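Local coordinates for exocyst complex component EXO70 (Saccharomyces cerevisiae, PDB 2B1E), which belongs to the exocyst complex, which tethers secretory vesicles to sites of exocytosis, and plays a role in assembling that complex, at residues L368-A380 with M436-L448. Residues are numbered along the deposited sequence; the frame is centred on the assembly and turned at random.
Sequences LSCFISDCIDTLA and MLAGEGHSRLERL
Arg444 reaches across to helix 364-391 and forms salt bridges with Asp374 and Asp377, one helical turn apart. Arg444 NH2 serves both carboxylates, donating to Asp377 OD2 at 2.7 Å and to Asp374 OD1 at 2.9 Å. Asp374 OD1 is met almost head-on along its C-O bond, with an N-H...O angle of 161°. Asp377 OD2 is approached from above its carboxylate plane. Both oxygens lie at the guanidinium edge, as does Cys370 SG. Ser373 CB sits over the centre of one face of the Arg444 guanidinium, 3.2 Å above its plane. A bend in the Arg444 chain at chi3 (62°) lays the group across Ser373. Outside partners complete the network: Asp374 OD2 pairs with Arg339 and bonds to Trp342, while the hydroxyl of Thr353 bonds to Arg444 NE and its backbone N to Asp377 OD2. An alanine in place of Arg444 would probably leave two buried carboxylates short of a shared positive partner and uncover the side chain of Ser373.

Two waters bridge the segments beside this network. One links Ser369 OG to Ala438 O and Gly441 N, at the start of helix 440-473. The other connects Ser373 OG with Gly441 O. Leu437 CD2 packs 3.5 Å from Ser373 OG and also touches Ile372. The lack of a side chain at Gly441 leaves room for Leu437 CD2. Further along, Leu448 CD1 lies against Ile376 CG2 at 3.7 Å and against Ala380 CB. At the other end, Met436 CE meets Leu368 CD2.

Segments 368-380 and 440-448 run nearly parallel, their axes 16° apart, within the all-helical rod of Exo70. Charge pairing and bridging water thus join them as well as apolar packing. Arg444 probably offsets part of the charge of the two buried aspartates, with Arg339 meeting Asp374 from outside.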
loop_
_atom_site.group_PDB
_atom_site.type_symbol
_atom_site.label_atom_id
_atom_site.label_comp_id
_atom_site.label_asym_id
_atom_site.label_seq_id
_atom_site.Cartn_x
_atom_site.Cartn_y
_atom_site.Cartn_z
ATOM N N LEU A 368 -8.220 -5.731 -6.150
ATOM C CA LEU A 368 -8.589 -4.684 -5.203
ATOM C C LEU A 368 -10.098 -4.448 -5.172
ATOM O O LEU A 368 -10.660 -4.143 -4.118
ATOM C CB LEU A 368 -7.871 -3.378 -5.550
ATOM C CG LEU A 368 -8.121 -2.191 -4.616
ATOM C CD1 LEU A 368 -7.678 -2.552 -3.206
ATOM C CD2 LEU A 368 -7.366 -0.969 -5.123
ATOM N N SER A 369 -10.749 -4.570 -6.327
ATOM C CA SER A 369 -12.197 -4.385 -6.388
ATOM C C SER A 369 -12.856 -5.491 -5.584
ATOM O O SER A 369 -13.808 -5.247 -4.846
ATOM C CB SER A 369 -12.711 -4.446 -7.831
ATOM O OG SER A 369 -14.133 -4.381 -7.853
ATOM N N CYS A 370 -12.337 -6.707 -5.735
ATOM C CA CYS A 370 -12.876 -7.857 -5.026
ATOM C C CYS A 370 -12.798 -7.604 -3.524
ATOM O O CYS A 370 -13.753 -7.864 -2.790
ATOM C CB CYS A 370 -12.099 -9.126 -5.390
ATOM S SG CYS A 370 -12.885 -10.664 -4.829
ATOM N N PHE A 371 -11.657 -7.092 -3.071
ATOM C CA PHE A 371 -11.459 -6.794 -1.656
ATOM C C PHE A 371 -12.524 -5.843 -1.119
ATOM O O PHE A 371 -13.087 -6.069 -0.053
ATOM C CB PHE A 371 -10.082 -6.162 -1.421
ATOM C CG PHE A 371 -9.902 -5.618 -0.033
ATOM C CD1 PHE A 371 -9.817 -6.475 1.059
ATOM C CD2 PHE A 371 -9.874 -4.245 0.189
ATOM C CE1 PHE A 371 -9.709 -5.976 2.352
ATOM C CE2 PHE A 371 -9.767 -3.733 1.484
ATOM C CZ PHE A 371 -9.686 -4.602 2.568
ATOM N N ILE A 372 -12.784 -4.764 -1.851
ATOM C CA ILE A 372 -13.777 -3.799 -1.408
ATOM C C ILE A 372 -15.149 -4.462 -1.366
ATOM O O ILE A 372 -15.890 -4.303 -0.399
ATOM C CB ILE A 372 -13.834 -2.578 -2.347
ATOM C CG1 ILE A 372 -12.421 -2.020 -2.558
ATOM C CG2 ILE A 372 -14.750 -1.514 -1.766
ATOM C CD1 ILE A 372 -11.647 -1.779 -1.279
ATOM N N SER A 373 -15.468 -5.208 -2.421
ATOM C CA SER A 373 -16.744 -5.908 -2.517
ATOM C C SER A 373 -16.851 -6.949 -1.405
ATOM O O SER A 373 -17.921 -7.144 -0.832
ATOM C CB SER A 373 -16.882 -6.582 -3.890
ATOM O OG SER A 373 -17.098 -5.626 -4.923
ATOM N N ASP A 374 -15.740 -7.612 -1.099
ATOM C CA ASP A 374 -15.734 -8.616 -0.039
ATOM C C ASP A 374 -16.009 -7.949 1.307
ATOM O O ASP A 374 -16.710 -8.508 2.152
ATOM C CB ASP A 374 -14.389 -9.347 0.011
ATOM C CG ASP A 374 -14.276 -10.430 -1.044
ATOM O OD1 ASP A 374 -15.266 -10.669 -1.767
ATOM O OD2 ASP A 374 -13.195 -11.050 -1.144
ATOM N N CYS A 375 -15.463 -6.749 1.492
ATOM C CA CYS A 375 -15.660 -5.994 2.724
ATOM C C CYS A 375 -17.129 -5.627 2.924
ATOM O O CYS A 375 -17.668 -5.755 4.028
ATOM C CB CYS A 375 -14.814 -4.713 2.710
ATOM S SG CYS A 375 -13.051 -4.947 3.114
ATOM N N ILE A 376 -17.774 -5.158 1.859
ATOM C CA ILE A 376 -19.177 -4.776 1.939
ATOM C C ILE A 376 -20.045 -6.014 2.146
ATOM O O ILE A 376 -21.034 -5.961 2.872
ATOM C CB ILE A 376 -19.604 -3.995 0.680
ATOM C CG1 ILE A 376 -18.801 -2.691 0.610
ATOM C CG2 ILE A 376 -21.091 -3.670 0.731
ATOM C CD1 ILE A 376 -18.914 -1.966 -0.719
ATOM N N ASP A 377 -19.667 -7.132 1.527
ATOM C CA ASP A 377 -20.413 -8.377 1.711
ATOM C C ASP A 377 -20.324 -8.803 3.177
ATOM O O ASP A 377 -21.314 -9.231 3.784
ATOM C CB ASP A 377 -19.825 -9.510 0.863
ATOM C CG ASP A 377 -20.339 -9.518 -0.566
ATOM O OD1 ASP A 377 -21.271 -8.751 -0.889
ATOM O OD2 ASP A 377 -19.802 -10.314 -1.368
ATOM N N THR A 378 -19.120 -8.704 3.734
ATOM C CA THR A 378 -18.882 -9.100 5.116
ATOM C C THR A 378 -19.690 -8.243 6.078
ATOM O O THR A 378 -20.229 -8.745 7.060
ATOM C CB THR A 378 -17.375 -9.009 5.459
ATOM O OG1 THR A 378 -16.639 -9.811 4.527
ATOM C CG2 THR A 378 -17.113 -9.513 6.882
ATOM N N LEU A 379 -19.769 -6.950 5.798
ATOM C CA LEU A 379 -20.539 -6.041 6.641
ATOM C C LEU A 379 -22.027 -6.413 6.633
ATOM O O LEU A 379 -22.660 -6.546 7.686
ATOM C CB LEU A 379 -20.379 -4.600 6.146
ATOM C CG LEU A 379 -21.285 -3.568 6.824
ATOM C CD1 LEU A 379 -20.928 -3.436 8.317
ATOM C CD2 LEU A 379 -21.129 -2.239 6.115
ATOM N N ALA A 380 -22.585 -6.573 5.437
ATOM C CA ALA A 380 -23.994 -6.909 5.299
ATOM C C ALA A 380 -24.367 -8.229 5.972
ATOM O O ALA A 380 -25.298 -8.271 6.776
ATOM C CB ALA A 380 -24.388 -6.943 3.814
ATOM N N MET A 436 -13.075 2.497 -8.250
ATOM C CA MET A 436 -12.390 1.233 -8.005
ATOM C C MET A 436 -13.319 0.032 -8.185
ATOM O O MET A 436 -12.869 -1.059 -8.534
ATOM C CB MET A 436 -11.791 1.222 -6.596
ATOM C CG MET A 436 -10.956 2.454 -6.268
ATOM S SD MET A 436 -10.208 2.394 -4.627
ATOM C CE MET A 436 -8.472 2.238 -5.040
ATOM N N LEU A 437 -14.614 0.237 -7.949
ATOM C CA LEU A 437 -15.603 -0.836 -8.082
ATOM C C LEU A 437 -16.142 -0.932 -9.504
ATOM O O LEU A 437 -16.953 -1.805 -9.816
ATOM C CB LEU A 437 -16.762 -0.604 -7.109
ATOM C CG LEU A 437 -16.427 -0.799 -5.627
ATOM C CD1 LEU A 437 -17.529 -0.224 -4.754
ATOM C CD2 LEU A 437 -16.224 -2.284 -5.354
ATOM N N ALA A 438 -15.672 -0.032 -10.361
ATOM C CA ALA A 438 -16.089 0.014 -11.756
ATOM C C ALA A 438 -16.341 -1.369 -12.339
ATOM O O ALA A 438 -15.445 -2.212 -12.374
ATOM C CB ALA A 438 -15.039 0.735 -12.580
ATOM N N GLY A 439 -17.570 -1.596 -12.788
ATOM C CA GLY A 439 -17.919 -2.874 -13.382
ATOM C C GLY A 439 -18.384 -3.940 -12.407
ATOM O O GLY A 439 -19.491 -3.869 -11.869
ATOM N N GLU A 440 -17.529 -4.935 -12.196
ATOM C CA GLU A 440 -17.810 -6.052 -11.297
ATOM C C GLU A 440 -18.321 -5.624 -9.920
ATOM O O GLU A 440 -19.335 -6.133 -9.442
ATOM C CB GLU A 440 -16.546 -6.902 -11.129
ATOM C CG GLU A 440 -16.618 -7.910 -9.997
ATOM C CD GLU A 440 -17.463 -9.116 -10.335
ATOM O OE1 GLU A 440 -18.376 -8.993 -11.181
ATOM O OE2 GLU A 440 -17.219 -10.189 -9.743
ATOM N N GLY A 441 -17.608 -4.696 -9.287
ATOM C CA GLY A 441 -17.986 -4.224 -7.964
ATOM C C GLY A 441 -19.411 -3.717 -7.843
ATOM O O GLY A 441 -20.183 -4.187 -7.006
ATOM N N HIS A 442 -19.768 -2.743 -8.669
ATOM C CA HIS A 442 -21.120 -2.203 -8.619
ATOM C C HIS A 442 -22.172 -3.281 -8.839
ATOM O O HIS A 442 -23.204 -3.286 -8.179
ATOM C CB HIS A 442 -21.280 -1.098 -9.654
ATOM C CG HIS A 442 -20.594 0.174 -9.276
ATOM N ND1 HIS A 442 -20.988 0.935 -8.198
ATOM C CD2 HIS A 442 -19.540 0.818 -9.828
ATOM C CE1 HIS A 442 -20.207 1.996 -8.103
ATOM N NE2 HIS A 442 -19.319 1.948 -9.080
ATOM N N SER A 443 -21.910 -4.199 -9.760
ATOM C CA SER A 443 -22.866 -5.264 -10.024
ATOM C C SER A 443 -23.013 -6.165 -8.796
ATOM O O SER A 443 -24.096 -6.689 -8.531
ATOM C CB SER A 443 -22.431 -6.090 -11.236
ATOM O OG SER A 443 -21.271 -6.846 -10.950
ATOM N N ARG A 444 -21.933 -6.348 -8.043
ATOM C CA ARG A 444 -22.007 -7.174 -6.839
ATOM C C ARG A 444 -22.838 -6.444 -5.794
ATOM O O ARG A 444 -23.645 -7.056 -5.093
ATOM C CB ARG A 444 -20.616 -7.464 -6.279
ATOM C CG ARG A 444 -19.843 -8.515 -7.063
ATOM C CD ARG A 444 -18.482 -8.807 -6.440
ATOM N NE ARG A 444 -18.602 -9.346 -5.087
ATOM C CZ ARG A 444 -17.576 -9.781 -4.360
ATOM N NH1 ARG A 444 -16.342 -9.744 -4.855
ATOM N NH2 ARG A 444 -17.780 -10.254 -3.138
ATOM N N LEU A 445 -22.636 -5.131 -5.696
ATOM C CA LEU A 445 -23.383 -4.317 -4.747
ATOM C C LEU A 445 -24.869 -4.329 -5.109
ATOM O O LEU A 445 -25.732 -4.287 -4.228
ATOM C CB LEU A 445 -22.863 -2.880 -4.751
ATOM C CG LEU A 445 -23.560 -1.907 -3.799
ATOM C CD1 LEU A 445 -23.464 -2.399 -2.354
ATOM C CD2 LEU A 445 -22.915 -0.542 -3.939
ATOM N N GLU A 446 -25.172 -4.372 -6.403
ATOM C CA GLU A 446 -26.572 -4.419 -6.813
ATOM C C GLU A 446 -27.129 -5.776 -6.416
ATOM O O GLU A 446 -28.268 -5.879 -5.959
ATOM C CB GLU A 446 -26.722 -4.198 -8.321
ATOM C CG GLU A 446 -26.502 -2.751 -8.751
ATOM C CD GLU A 446 -27.454 -1.778 -8.066
ATOM O OE1 GLU A 446 -28.689 -1.912 -8.233
ATOM O OE2 GLU A 446 -26.971 -0.874 -7.357
ATOM N N ARG A 447 -26.320 -6.819 -6.573
ATOM C CA ARG A 447 -26.768 -8.148 -6.198
ATOM C C ARG A 447 -27.029 -8.192 -4.697
ATOM O O ARG A 447 -27.978 -8.828 -4.249
ATOM C CB ARG A 447 -25.738 -9.213 -6.595
ATOM C CG ARG A 447 -25.808 -9.619 -8.065
ATOM C CD ARG A 447 -25.176 -10.989 -8.299
ATOM N NE ARG A 447 -23.715 -10.952 -8.337
ATOM C CZ ARG A 447 -23.007 -10.411 -9.325
ATOM N NH1 ARG A 447 -23.621 -9.854 -10.362
ATOM N NH2 ARG A 447 -21.680 -10.441 -9.290
ATOM N N LEU A 448 -26.187 -7.511 -3.922
ATOM C CA LEU A 448 -26.355 -7.466 -2.470
ATOM C C LEU A 448 -27.693 -6.822 -2.110
ATOM O O LEU A 448 -28.447 -7.351 -1.292
ATOM C CB LEU A 448 -25.242 -6.646 -1.813
ATOM C CG LEU A 448 -24.319 -7.316 -0.790
ATOM C CD1 LEU A 448 -23.685 -6.229 0.067
ATOM C CD2 LEU A 448 -25.083 -8.296 0.091
HETATM O O HOH W 1 -15.012 -4.223 -10.518
HETATM O O HOH W 2 -19.415 -4.494 -4.142
#